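PDB 4TKT: AT-less polyketide synthase from Streptomyces platensis subsp. rosaceus, which probably catalyses, through this ketosynthase domain, a decarboxylative chain-extending condensation in the assembly of the polyketide isomigrastatin. Local coordinates for residues Ala21-Leu24 with Asp25-Trp28; Met185-Ser188 with Ala189-Ile193; Asn214-His218 with Pro219-Leu223; Arg487-Ser490 with Ala491-Pro494. All blocks are in the same frame, centred on the assembly; numbering follows the deposited sequence.

Contact 1 of 4, residues Ala21-Leu24 with Asp25-Trp28; sequences APDL and DTFW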
ATOM      1  N   ALA A  21      -1.305 -10.004  -6.697  1.00 38.87           N
ATOM      2  CA  ALA A  21      -1.936  -8.707  -6.899  1.00 32.63           C
ATOM      3  C   ALA A  21      -0.911  -7.585  -7.048  1.00 36.89           C
ATOM      4  O   ALA A  21      -0.497  -6.980  -6.059  1.00 36.47           O
ATOM      5  CB  ALA A  21      -2.875  -8.405  -5.755  1.00 32.26           C
ATOM      6  N   PRO A  22      -0.511  -7.300  -8.295  1.00 36.00           N
ATOM      7  CA  PRO A  22       0.459  -6.248  -8.620  1.00 32.22           C
ATOM      8  C   PRO A  22      -0.027  -4.854  -8.227  1.00 32.00           C
ATOM      9  O   PRO A  22       0.787  -3.947  -8.060  1.00 32.48           O
ATOM     10  CB  PRO A  22       0.605  -6.359 -10.143  1.00 33.84           C
ATOM     11  CG  PRO A  22       0.135  -7.735 -10.477  1.00 36.57           C
ATOM     12  CD  PRO A  22      -0.952  -8.030  -9.493  1.00 36.60           C
ATOM     13  N   ASP A  23      -1.339  -4.689  -8.096  1.00 32.81           N
ATOM     14  CA  ASP A  23      -1.908  -3.420  -7.654  1.00 32.83           C
ATOM     15  C   ASP A  23      -3.179  -3.649  -6.850  1.00 33.14           C
ATOM     16  O   ASP A  23      -3.660  -4.777  -6.743  1.00 38.42           O
ATOM     17  CB  ASP A  23      -2.187  -2.498  -8.845  1.00 34.35           C
ATOM     18  CG  ASP A  23      -3.004  -3.171  -9.936  1.00 47.20           C
ATOM     19  OD1 ASP A  23      -3.948  -3.922  -9.614  1.00 51.53           O
ATOM     20  OD2 ASP A  23      -2.701  -2.941 -11.125  1.00 51.73           O
ATOM     21  N   LEU A  24      -3.726  -2.569  -6.301  1.00 33.24           N
ATOM     22  CA  LEU A  24      -4.869  -2.662  -5.398  1.00 33.58           C
ATOM     23  C   LEU A  24      -6.143  -3.111  -6.106  1.00 35.49           C
ATOM     24  O   LEU A  24      -6.965  -3.815  -5.518  1.00 35.85           O
ATOM     25  CB  LEU A  24      -5.095  -1.317  -4.701  1.00 33.49           C
ATOM     26  CG  LEU A  24      -4.039  -0.970  -3.646  1.00 32.32           C
ATOM     27  CD1 LEU A  24      -4.045   0.514  -3.311  1.00 31.90           C
ATOM     28  CD2 LEU A  24      -4.260  -1.803  -2.392  1.00 30.84           C
ATOM     29  N   ASP A  25      -6.305  -2.709  -7.365  1.00 36.85           N
ATOM     30  CA  ASP A  25      -7.472  -3.112  -8.146  1.00 45.95           C
ATOM     31  C   ASP A  25      -7.526  -4.629  -8.292  1.00 45.21           C
ATOM     32  O   ASP A  25      -8.586  -5.238  -8.142  1.00 49.77           O
ATOM     33  CB  ASP A  25      -7.464  -2.456  -9.530  1.00 47.35           C
ATOM     34  CG  ASP A  25      -7.705  -0.959  -9.475  1.00 56.76           C
ATOM     35  OD1 ASP A  25      -8.249  -0.470  -8.461  1.00 59.62           O
ATOM     36  OD2 ASP A  25      -7.354  -0.268 -10.454  1.00 63.78           O
ATOM     37  N   THR A  26      -6.379  -5.231  -8.588  1.00 41.04           N
ATOM     38  CA  THR A  26      -6.288  -6.682  -8.695  1.00 42.87           C
ATOM     39  C   THR A  26      -6.507  -7.320  -7.333  1.00 43.60           C
ATOM     40  O   THR A  26      -7.139  -8.373  -7.220  1.00 41.37           O
ATOM     41  CB  THR A  26      -4.926  -7.123  -9.248  1.00 37.38           C
ATOM     42  OG1 THR A  26      -4.690  -6.477 -10.503  1.00 38.86           O
ATOM     43  CG2 THR A  26      -4.894  -8.628  -9.445  1.00 37.88           C
ATOM     44  N   PHE A  27      -5.986  -6.665  -6.300  1.00 42.15           N
ATOM     45  CA  PHE A  27      -6.098  -7.159  -4.935  1.00 34.47           C
ATOM     46  C   PHE A  27      -7.559  -7.285  -4.529  1.00 35.82           C
ATOM     47  O   PHE A  27      -7.950  -8.254  -3.883  1.00 38.91           O
ATOM     48  CB  PHE A  27      -5.341  -6.239  -3.976  1.00 32.79           C
ATOM     49  CG  PHE A  27      -5.267  -6.754  -2.565  1.00 31.71           C
ATOM     50  CD1 PHE A  27      -4.864  -8.053  -2.308  1.00 33.86           C
ATOM     51  CD2 PHE A  27      -5.580  -5.931  -1.496  1.00 31.27           C
ATOM     52  CE1 PHE A  27      -4.788  -8.526  -1.012  1.00 30.42           C
ATOM     53  CE2 PHE A  27      -5.503  -6.398  -0.199  1.00 30.42           C
ATOM     54  CZ  PHE A  27      -5.109  -7.697   0.043  1.00 29.98           C
ATOM     55  N   TRP A  28      -8.369  -6.311  -4.932  1.00 37.04           N
ATOM     56  CA  TRP A  28      -9.798  -6.356  -4.654  1.00 38.68           C
ATOM     57  C   TRP A  28     -10.471  -7.499  -5.402  1.00 47.26           C
ATOM     58  O   TRP A  28     -11.353  -8.168  -4.865  1.00 55.45           O
ATOM     59  CB  TRP A  28     -10.472  -5.034  -5.021  1.00 39.87           C
ATOM     60  CG  TRP A  28     -11.963  -5.097  -4.894  1.00 43.25           C
ATOM     61  CD1 TRP A  28     -12.877  -5.005  -5.903  1.00 44.14           C
ATOM     62  CD2 TRP A  28     -12.713  -5.293  -3.690  1.00 42.16           C
ATOM     63  NE1 TRP A  28     -14.150  -5.120  -5.399  1.00 45.76           N
ATOM     64  CE2 TRP A  28     -14.077  -5.298  -4.042  1.00 49.93           C
ATOM     65  CE3 TRP A  28     -12.364  -5.457  -2.345  1.00 43.85           C
ATOM     66  CZ2 TRP A  28     -15.093  -5.463  -3.101  1.00 52.95           C
ATOM     67  CZ3 TRP A  28     -13.373  -5.620  -1.411  1.00 45.03           C
ATOM     68  CH2 TRP A  28     -14.721  -5.622  -1.794  1.00 49.82           C
TER

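Contact 2 of 4, residues Met185-Ser188 with Ala189-Ile193; sequences MCAS and ALSAI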
HETATM    1  N   MSE A 185       8.328  -5.939  14.470  1.00 21.73           N
HETATM    2  CA  MSE A 185       7.987  -7.201  13.819  1.00 26.20           C
HETATM    3  C   MSE A 185       6.648  -7.124  13.085  1.00 27.14           C
HETATM    4  O   MSE A 185       6.436  -6.228  12.271  1.00 28.12           O
HETATM    5  CB  MSE A 185       7.974  -8.344  14.835  1.00 22.40           C
HETATM    6  CG  MSE A 185       9.220  -8.392  15.706  1.00 42.56           C
HETATM    7 SE   MSE A 185       9.566 -10.160  16.446  1.00 48.77          SE
HETATM    8  CE  MSE A 185      10.935  -9.695  17.759  1.00 23.80           C
ATOM      9  N   CYS A 186       5.752  -8.059  13.382  1.00 22.28           N
ATOM     10  CA  CYS A 186       4.490  -8.188  12.656  1.00 36.99           C
ATOM     11  C   CYS A 186       3.633  -6.922  12.723  1.00 33.65           C
ATOM     12  O   CYS A 186       2.783  -6.695  11.864  1.00 35.28           O
ATOM     13  CB  CYS A 186       3.689  -9.378  13.197  1.00 43.19           C
ATOM     14  SG  CYS A 186       4.632 -10.920  13.371  1.00 49.57           S
ATOM     15  N   ALA A 187       3.863  -6.101  13.741  1.00 30.74           N
ATOM     16  CA  ALA A 187       3.066  -4.896  13.940  1.00 32.97           C
ATOM     17  C   ALA A 187       3.734  -3.649  13.365  1.00 34.17           C
ATOM     18  O   ALA A 187       3.274  -2.532  13.607  1.00 31.87           O
ATOM     19  CB  ALA A 187       2.785  -4.698  15.421  1.00 23.67           C
ATOM     20  N   SER A 188       4.807  -3.837  12.599  1.00 25.53           N
ATOM     21  CA  SER A 188       5.631  -2.717  12.146  1.00 21.28           C
ATOM     22  C   SER A 188       4.864  -1.666  11.347  1.00 26.88           C
ATOM     23  O   SER A 188       4.934  -0.479  11.664  1.00 32.87           O
ATOM     24  CB  SER A 188       6.805  -3.230  11.319  1.00 20.69           C
ATOM     25  OG  SER A 188       7.698  -3.969  12.134  1.00 26.84           O
ATOM     26  N   ALA A 189       4.131  -2.098  10.324  1.00 21.85           N
ATOM     27  CA  ALA A 189       3.416  -1.169   9.450  1.00 22.90           C
ATOM     28  C   ALA A 189       2.397  -0.339  10.226  1.00 28.48           C
ATOM     29  O   ALA A 189       2.279   0.870  10.023  1.00 32.81           O
ATOM     30  CB  ALA A 189       2.732  -1.922   8.324  1.00 26.67           C
ATOM     31  N   LEU A 190       1.664  -0.992  11.120  1.00 28.82           N
ATOM     32  CA  LEU A 190       0.674  -0.300  11.932  1.00 30.86           C
ATOM     33  C   LEU A 190       1.343   0.626  12.935  1.00 29.76           C
ATOM     34  O   LEU A 190       0.792   1.664  13.297  1.00 25.86           O
ATOM     35  CB  LEU A 190      -0.224  -1.304  12.651  1.00 27.30           C
ATOM     36  CG  LEU A 190      -1.660  -1.312  12.131  1.00 32.45           C
ATOM     37  CD1 LEU A 190      -1.670  -1.528  10.630  1.00 30.93           C
ATOM     38  CD2 LEU A 190      -2.497  -2.360  12.837  1.00 33.67           C
ATOM     39  N   SER A 191       2.534   0.250  13.383  1.00 31.33           N
ATOM     40  CA  SER A 191       3.290   1.091  14.299  1.00 26.43           C
ATOM     41  C   SER A 191       3.780   2.343  13.579  1.00 28.47           C
ATOM     42  O   SER A 191       3.816   3.426  14.159  1.00 29.01           O
ATOM     43  CB  SER A 191       4.466   0.322  14.894  1.00 26.16           C
ATOM     44  OG  SER A 191       4.012  -0.773  15.667  1.00 31.93           O
ATOM     45  N   ALA A 192       4.154   2.184  12.313  1.00 22.57           N
ATOM     46  CA  ALA A 192       4.580   3.312  11.491  1.00 22.01           C
ATOM     47  C   ALA A 192       3.432   4.295  11.306  1.00 25.76           C
ATOM     48  O   ALA A 192       3.605   5.506  11.449  1.00 30.65           O
ATOM     49  CB  ALA A 192       5.089   2.831  10.141  1.00 21.33           C
ATOM     50  N   ILE A 193       2.258   3.762  10.992  1.00 29.52           N
ATOM     51  CA  ILE A 193       1.057   4.569  10.848  1.00 27.87           C
ATOM     52  C   ILE A 193       0.746   5.303  12.147  1.00 28.30           C
ATOM     53  O   ILE A 193       0.395   6.485  12.140  1.00 27.64           O
ATOM     54  CB  ILE A 193      -0.142   3.701  10.432  1.00 27.71           C
ATOM     55  CG1 ILE A 193       0.073   3.175   9.008  1.00 26.29           C
ATOM     56  CG2 ILE A 193      -1.441   4.485  10.544  1.00 25.23           C
ATOM     57  CD1 ILE A 193      -1.041   2.300   8.486  1.00 23.96           C
TER
HETATM   58  O   HOH W   1       2.339  -4.696  10.055  1.00 49.90           O

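Contact 3 of 4, residues Asn214-His218 with Pro219-Leu223; sequences NLSVH and PGKYL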
ATOM      1  N   ASN A 214       7.893  -6.143   3.197  1.00 25.47           N
ATOM      2  CA  ASN A 214       8.410  -7.427   3.633  1.00 23.64           C
ATOM      3  C   ASN A 214       8.629  -8.374   2.464  1.00 22.99           C
ATOM      4  O   ASN A 214       7.698  -8.674   1.718  1.00 25.36           O
ATOM      5  CB  ASN A 214       7.461  -8.059   4.648  1.00 23.86           C
ATOM      6  CG  ASN A 214       8.001  -9.350   5.219  1.00 27.27           C
ATOM      7  OD1 ASN A 214       8.868  -9.338   6.090  1.00 34.51           O
ATOM      8  ND2 ASN A 214       7.491 -10.474   4.732  1.00 27.93           N
ATOM      9  N   LEU A 215       9.863  -8.842   2.308  1.00 19.55           N
ATOM     10  CA  LEU A 215      10.199  -9.762   1.229  1.00 22.06           C
ATOM     11  C   LEU A 215      10.837 -11.039   1.763  1.00 27.58           C
ATOM     12  O   LEU A 215      11.420 -11.048   2.849  1.00 27.25           O
ATOM     13  CB  LEU A 215      11.138  -9.091   0.223  1.00 22.68           C
ATOM     14  CG  LEU A 215      10.599  -7.838  -0.471  1.00 28.90           C
ATOM     15  CD1 LEU A 215      11.620  -7.274  -1.449  1.00 30.73           C
ATOM     16  CD2 LEU A 215       9.280  -8.133  -1.176  1.00 28.32           C
ATOM     17  N   SER A 216      10.719 -12.116   0.994  1.00 25.25           N
ATOM     18  CA  SER A 216      11.349 -13.381   1.346  1.00 30.04           C
ATOM     19  C   SER A 216      12.434 -13.714   0.332  1.00 24.91           C
ATOM     20  O   SER A 216      12.216 -14.503  -0.586  1.00 28.25           O
ATOM     21  CB  SER A 216      10.315 -14.508   1.410  1.00 34.80           C
ATOM     22  OG  SER A 216       9.329 -14.248   2.396  1.00 37.81           O
ATOM     23  N   VAL A 217      13.606 -13.115   0.504  1.00 22.81           N
ATOM     24  CA  VAL A 217      14.658 -13.200  -0.502  1.00 29.29           C
ATOM     25  C   VAL A 217      15.706 -14.266  -0.188  1.00 32.32           C
ATOM     26  O   VAL A 217      16.580 -14.547  -1.008  1.00 37.54           O
ATOM     27  CB  VAL A 217      15.367 -11.844  -0.666  1.00 30.84           C
ATOM     28  CG1 VAL A 217      14.342 -10.729  -0.813  1.00 35.35           C
ATOM     29  CG2 VAL A 217      16.260 -11.575   0.521  1.00 20.66           C
ATOM     30  N   HIS A 218      15.611 -14.863   0.994  1.00 31.41           N
ATOM     31  CA  HIS A 218      16.637 -15.784   1.473  1.00 29.62           C
ATOM     32  C   HIS A 218      16.001 -17.000   2.159  1.00 35.68           C
ATOM     33  O   HIS A 218      14.977 -16.873   2.828  1.00 39.06           O
ATOM     34  CB  HIS A 218      17.580 -15.046   2.425  1.00 22.55           C
ATOM     35  CG  HIS A 218      18.861 -15.768   2.701  1.00 33.88           C
ATOM     36  ND1 HIS A 218      19.014 -16.633   3.763  1.00 38.68           N
ATOM     37  CD2 HIS A 218      20.054 -15.743   2.062  1.00 32.59           C
ATOM     38  CE1 HIS A 218      20.244 -17.113   3.764  1.00 35.65           C
ATOM     39  NE2 HIS A 218      20.896 -16.589   2.742  1.00 34.90           N
ATOM     40  N   PRO A 219      16.600 -18.187   1.985  1.00 33.25           N
ATOM     41  CA  PRO A 219      16.034 -19.403   2.581  1.00 34.01           C
ATOM     42  C   PRO A 219      16.108 -19.433   4.111  1.00 35.17           C
ATOM     43  O   PRO A 219      15.394 -20.216   4.739  1.00 29.96           O
ATOM     44  CB  PRO A 219      16.891 -20.521   1.975  1.00 31.35           C
ATOM     45  CG  PRO A 219      18.163 -19.854   1.576  1.00 28.17           C
ATOM     46  CD  PRO A 219      17.770 -18.480   1.139  1.00 31.67           C
ATOM     47  N   GLY A 220      16.953 -18.588   4.693  1.00 36.17           N
ATOM     48  CA  GLY A 220      17.149 -18.554   6.132  1.00 26.45           C
ATOM     49  C   GLY A 220      15.869 -18.432   6.936  1.00 34.13           C
ATOM     50  O   GLY A 220      15.700 -19.108   7.952  1.00 38.36           O
ATOM     51  N   LYS A 221      14.965 -17.572   6.475  1.00 28.99           N
ATOM     52  CA  LYS A 221      13.690 -17.362   7.150  1.00 23.64           C
ATOM     53  C   LYS A 221      12.910 -18.664   7.278  1.00 33.76           C
ATOM     54  O   LYS A 221      12.236 -18.902   8.277  1.00 36.65           O
ATOM     55  CB  LYS A 221      12.852 -16.328   6.401  1.00 22.86           C
ATOM     56  CG  LYS A 221      11.498 -16.053   7.030  1.00 39.00           C
ATOM     57  CD  LYS A 221      10.586 -15.281   6.087  1.00 44.71           C
ATOM     58  CE  LYS A 221      11.154 -13.913   5.747  1.00 43.64           C
ATOM     59  NZ  LYS A 221      10.233 -13.137   4.870  1.00 40.69           N
ATOM     60  N   TYR A 222      13.015 -19.511   6.259  1.00 32.31           N
ATOM     61  CA  TYR A 222      12.293 -20.773   6.245  1.00 29.14           C
ATOM     62  C   TYR A 222      12.943 -21.813   7.148  1.00 29.28           C
ATOM     63  O   TYR A 222      12.250 -22.611   7.777  1.00 30.89           O
ATOM     64  CB  TYR A 222      12.175 -21.295   4.813  1.00 31.61           C
ATOM     65  CG  TYR A 222      11.032 -20.647   4.071  1.00 32.11           C
ATOM     66  CD1 TYR A 222      11.187 -19.409   3.458  1.00 30.71           C
ATOM     67  CD2 TYR A 222       9.786 -21.257   4.013  1.00 25.72           C
ATOM     68  CE1 TYR A 222      10.135 -18.805   2.793  1.00 24.01           C
ATOM     69  CE2 TYR A 222       8.729 -20.662   3.352  1.00 28.17           C
ATOM     70  CZ  TYR A 222       8.909 -19.436   2.744  1.00 28.03           C
ATOM     71  OH  TYR A 222       7.859 -18.844   2.086  1.00 24.25           O
ATOM     72  N   LEU A 223      14.269 -21.797   7.228  1.00 26.72           N
ATOM     73  CA  LEU A 223      14.974 -22.676   8.154  1.00 27.69           C
ATOM     74  C   LEU A 223      14.662 -22.277   9.593  1.00 35.99           C
ATOM     75  O   LEU A 223      14.747 -23.091  10.511  1.00 40.13           O
ATOM     76  CB  LEU A 223      16.482 -22.630   7.907  1.00 27.94           C
ATOM     77  CG  LEU A 223      16.998 -23.277   6.620  1.00 35.07           C
ATOM     78  CD1 LEU A 223      18.481 -23.000   6.441  1.00 35.84           C
ATOM     79  CD2 LEU A 223      16.734 -24.775   6.620  1.00 34.18           C
TER
HETATM   80  O   HOH W   2       6.845 -15.608   1.444  1.00 44.17           O

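Contact 4 of 4, residues Arg487-Ser490 with Ala491-Pro494; sequences RWSS and ADLP. With SO4 (sulfate ion), chain D.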
ATOM      1  N   ARG A 487     -16.666   2.351 -15.809  1.00 57.59           N
ATOM      2  CA  ARG A 487     -16.871   3.488 -14.917  1.00 56.70           C
ATOM      3  C   ARG A 487     -16.633   4.838 -15.593  1.00 58.89           C
ATOM      4  O   ARG A 487     -17.111   5.866 -15.115  1.00 60.77           O
ATOM      5  CB  ARG A 487     -15.965   3.371 -13.689  1.00 56.54           C
ATOM      6  CG  ARG A 487     -14.481   3.451 -14.000  1.00 58.61           C
ATOM      7  CD  ARG A 487     -13.696   3.933 -12.788  1.00 64.11           C
ATOM      8  NE  ARG A 487     -14.027   5.312 -12.438  1.00 70.05           N
ATOM      9  CZ  ARG A 487     -13.492   5.978 -11.418  1.00 70.86           C
ATOM     10  NH1 ARG A 487     -12.594   5.392 -10.636  1.00 77.14           N
ATOM     11  NH2 ARG A 487     -13.856   7.232 -11.179  1.00 61.49           N
ATOM     12  N   TRP A 488     -15.899   4.836 -16.700  1.00 57.58           N
ATOM     13  CA  TRP A 488     -15.493   6.089 -17.330  1.00 53.50           C
ATOM     14  C   TRP A 488     -16.448   6.556 -18.422  1.00 53.70           C
ATOM     15  O   TRP A 488     -16.921   5.765 -19.241  1.00 46.60           O
ATOM     16  CB  TRP A 488     -14.084   5.963 -17.909  1.00 43.84           C
ATOM     17  CG  TRP A 488     -13.032   5.735 -16.872  1.00 51.55           C
ATOM     18  CD1 TRP A 488     -12.291   4.607 -16.696  1.00 52.76           C
ATOM     19  CD2 TRP A 488     -12.612   6.654 -15.857  1.00 50.41           C
ATOM     20  NE1 TRP A 488     -11.428   4.766 -15.638  1.00 53.28           N
ATOM     21  CE2 TRP A 488     -11.608   6.016 -15.106  1.00 49.88           C
ATOM     22  CE3 TRP A 488     -12.986   7.956 -15.513  1.00 49.84           C
ATOM     23  CZ2 TRP A 488     -10.972   6.634 -14.031  1.00 47.88           C
ATOM     24  CZ3 TRP A 488     -12.355   8.568 -14.445  1.00 41.27           C
ATOM     25  CH2 TRP A 488     -11.360   7.908 -13.718  1.00 43.84           C
ATOM     26  N   SER A 489     -16.720   7.857 -18.418  1.00 51.80           N
ATOM     27  CA  SER A 489     -17.515   8.500 -19.455  1.00 52.20           C
ATOM     28  C   SER A 489     -16.907   9.858 -19.790  1.00 49.79           C
ATOM     29  O   SER A 489     -15.937  10.277 -19.159  1.00 44.73           O
ATOM     30  CB  SER A 489     -18.967   8.663 -19.007  1.00 55.46           C
ATOM     31  OG  SER A 489     -19.049   9.505 -17.869  1.00 59.14           O
ATOM     32  N   SER A 490     -17.484  10.541 -20.774  1.00 52.36           N
ATOM     33  CA  SER A 490     -16.980  11.843 -21.208  1.00 51.78           C
ATOM     34  C   SER A 490     -17.075  12.887 -20.103  1.00 45.53           C
ATOM     35  O   SER A 490     -16.316  13.857 -20.085  1.00 44.79           O
ATOM     36  CB  SER A 490     -17.743  12.329 -22.444  1.00 48.96           C
ATOM     37  OG  SER A 490     -17.514  11.481 -23.555  1.00 47.79           O
ATOM     38  N   ALA A 491     -18.006  12.681 -19.179  1.00 46.25           N
ATOM     39  CA  ALA A 491     -18.214  13.615 -18.081  1.00 52.85           C
ATOM     40  C   ALA A 491     -17.040  13.604 -17.106  1.00 52.25           C
ATOM     41  O   ALA A 491     -16.910  14.495 -16.268  1.00 54.00           O
ATOM     42  CB  ALA A 491     -19.509  13.292 -17.355  1.00 47.38           C
ATOM     43  N   ASP A 492     -16.182  12.594 -17.225  1.00 44.36           N
ATOM     44  CA  ASP A 492     -15.029  12.465 -16.344  1.00 45.34           C
ATOM     45  C   ASP A 492     -13.815  13.235 -16.864  1.00 43.99           C
ATOM     46  O   ASP A 492     -12.828  13.398 -16.149  1.00 47.33           O
ATOM     47  CB  ASP A 492     -14.664  10.989 -16.161  1.00 50.00           C
ATOM     48  CG  ASP A 492     -15.797  10.175 -15.560  1.00 58.80           C
ATOM     49  OD1 ASP A 492     -16.495  10.693 -14.664  1.00 63.84           O
ATOM     50  OD2 ASP A 492     -15.990   9.017 -15.984  1.00 60.45           O
ATOM     51  N   LEU A 493     -13.895  13.710 -18.104  1.00 46.38           N
ATOM     52  CA  LEU A 493     -12.756  14.364 -18.759  1.00 44.96           C
ATOM     53  C   LEU A 493     -12.155  15.566 -18.013  1.00 44.39           C
ATOM     54  O   LEU A 493     -10.935  15.721 -18.005  1.00 46.92           O
ATOM     55  CB  LEU A 493     -13.141  14.796 -20.176  1.00 45.60           C
ATOM     56  CG  LEU A 493     -13.088  13.699 -21.240  1.00 49.60           C
ATOM     57  CD1 LEU A 493     -13.292  14.289 -22.618  1.00 60.33           C
ATOM     58  CD2 LEU A 493     -11.772  12.956 -21.174  1.00 42.64           C
ATOM     59  N   PRO A 494     -12.992  16.431 -17.408  1.00 45.36           N
ATOM     60  CA  PRO A 494     -12.358  17.512 -16.641  1.00 41.35           C
ATOM     61  C   PRO A 494     -11.540  17.012 -15.447  1.00 53.54           C
ATOM     62  O   PRO A 494     -10.499  17.591 -15.133  1.00 56.12           O
ATOM     63  CB  PRO A 494     -13.551  18.348 -16.170  1.00 42.26           C
ATOM     64  CG  PRO A 494     -14.601  18.102 -17.196  1.00 43.11           C
ATOM     65  CD  PRO A 494     -14.439  16.662 -17.579  1.00 42.92           C
TER
HETATM   66  S   SO4 D4003     -19.604   8.478 -23.582  1.00 98.32           S
HETATM   67  O1  SO4 D4003     -19.540   9.932 -23.700  1.00101.22           O
HETATM   68  O2  SO4 D4003     -19.012   7.866 -24.768  1.00 94.71           O
HETATM   69  O3  SO4 D4003     -18.866   8.054 -22.396  1.00 94.87           O
HETATM   70  O4  SO4 D4003     -20.999   8.063 -23.464  1.00100.76           O

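Contact 1 of 4, residues Ala21-Leu24 with Asp25-Trp28
Asp23 and Thr26 set their side chains at about a right angle to one another, and one carboxylate oxygen, OD1, accepts two bonds from Thr26. Asp23 OD1 accepts from Thr26 OG1 at 2.8 Å, the hydroxyl arriving on the syn side but 33° out of the carboxylate plane. The amide of the same residue comes nearly in line with the carbon-oxygen bond, Thr26 N to Asp23 OD1 being 2.9 Å. With CG of Asp23 held between its own N and carbonyl carbon (chi1 52°), the carboxylate reaches forward to the first helical turn. Thr26 turns its methyl the other way, CG2 lying 3.9 Å from Ala21 CA and close to the Pro22 ring. Beyond it Ala21 CB rests 3.7 Å from Phe27 CB and also lies obliquely by the ring, as does Leu24 CD2. Leu24 and Phe27 both lean on Ala372 of helix 366-380. The backbone adds a bond from Phe27 N to Asp23 O, 3.0 Å. Asp23 is thus a classical N-cap: its carboxylate occupies an amide at the helix start, and the positive end of the helix dipole would probably stabilise its negative charge.

Contact 2 of 4, residues Met185-Ser188 with Ala189-Ile193
Ser191 reaches back to Ala187 with two donors that share one acceptor. Of the backbone bonds, Ser191 N to Ala187 O (2.9 Å) and Ala192 N to Ser188 O (2.8 Å) are the first helical rungs. Side-chain hydroxyls supply the second kind of bond. Ser191 OG, set beside its own backbone N by a chi1 of -63°, lies 2.8 Å from Ala187 O and approaches from above the carbonyl plane, 52° out of it, leaving the more direct approach to the amide. Ser188 repeats the theme one turn earlier: its OG stands 2.6 Å from Met185 O, and Ser188 N also donates to that carbonyl. Water makes the third kind, donating to Cys186 O at 2.7 Å and accepting from Ala189 N at 3.2 Å; Cys186 O is held as well by Ser426 OG. Apolar side chains face neighbouring elements: Ala189 and Ile193 meet helix 366-380, and Leu190 lies against strands 421-427 and 432-439. The cysteine just ahead of this buried helix probably corresponds to the acyl-accepting cysteine of ketosynthases, and Cys186 also touches His361. Hydroxyls and a water adding to the bonds on successive carbonyls imply that the backbone carrying the thiol is held firmly at the helix start.

Contact 3 of 4, residues Asn214-His218 with Pro219-Leu223
His218 and Pro219 form the tight half of this turn. Pro219 CD sits over one face of the imidazole, 3.5 Å from the His218 ring centroid, a CH-pi contact between neighbours in sequence. With CG of His218 anti to the backbone N (chi1 -165°), the ring is carried forward over the entry to helix 220-227, where ND1 accepts from Gly220 N at 3.0 Å. That bond is fairly straight at the hydrogen, but the donor lies 31° out of the ring plane. On the far side of the ring NE2 is bonded to Glu148, consistent with the proton residing there, and Tyr145 meets the imidazole edge-to-face.

The other half is polar but well bonded, and still buried. Lys221 bends its chain at chi3 and brings NZ to Ser216 OG at 2.9 Å and to Leu215 O at 3.1 Å, standing above the plane of that carbonyl. Tyr139 adds a cation-pi contact to the ammonium, whereas Glu363 offers it only a long, weak ion pair. Asn214 approaches from the opposite direction, its ND2 given to Gly250 O. Looser elements lie beside these bonds: a water 3.0 Å from Ser216 OG binds Tyr222 OH only weakly, and Gly220 is where the turn is partly open to solvent. The whole is a strand-loop-helix connection in a thiolase-type fold, running from sheet strand 208-214 to a helix whose start is capped by an imidazole.

Contact 4 of 4, residues Arg487-Ser490 with Ala491-Pro494
Asp492 turns back to Ser489, and the two residues are tied by a reciprocal pair of hydrogen bonds. Ser489 N donates to Asp492 OD2 at 2.8 Å, almost straight at the hydrogen yet coming from above the carboxylate plane, while Asp492 N returns a bond of 3.0 Å to Ser489 O. One residue on, Leu493 N to Ser490 O, 3.1 Å, repeats the three-residue spacing. A chi1 of -60°, with CG beside its own backbone N, directs the aspartate's carboxylate to Ser489 N. Asp492 CB itself lies in plane at the edge of the indole, 3.5 Å from Trp488 CE3. Ring and carboxylate stand nearly perpendicular, 83° apart. Behind this shell, Arg487 places NE over the centre of one indole face, so the tryptophan is bordered by a guanidinium above and an aspartate at its rim. Leu483, Leu518 and Val600 pack on the same indole. On the outer side of the turn, a sulfate, probably from the crystallisation liquor, receives Ser490 OG at 2.6 Å on O1 and Ser490 N at 3.3 Å on O3; Leu518 N is a further partner of that hydroxyl. Leu493 meets Leu521 of helix 518-530. This is a 3-10 turn running into helix 493-502, within the part of the chain that resembles the linker following the ketosynthase in RhiE-like synthases.

All four contacts are places where chain enters a helix, each solved with different chemistry: a carboxylate cap, serine hydroxyls, an imidazole and a side-chain-braced 3-10 turn. Contacts 1 and 2 have centres about 21 Å apart and do not touch, yet both pack on helix 366-380. Contacts 2 and 3 come within about 7 Å at their nearest atoms, and the 361-364 loop neighbours both, His361 and Ser364 touching contact 2 and Glu363 pairing weakly with contact 3. Contact 2 carries Cys186, probably the active-site cysteine, and contact 3 lies close by. Contact 4, in the linker, lies on the opposite side of the chain's centre from contacts 2 and 3, about 38 Å and 45 Å away between centres, so its sulfate is remote from Cys186.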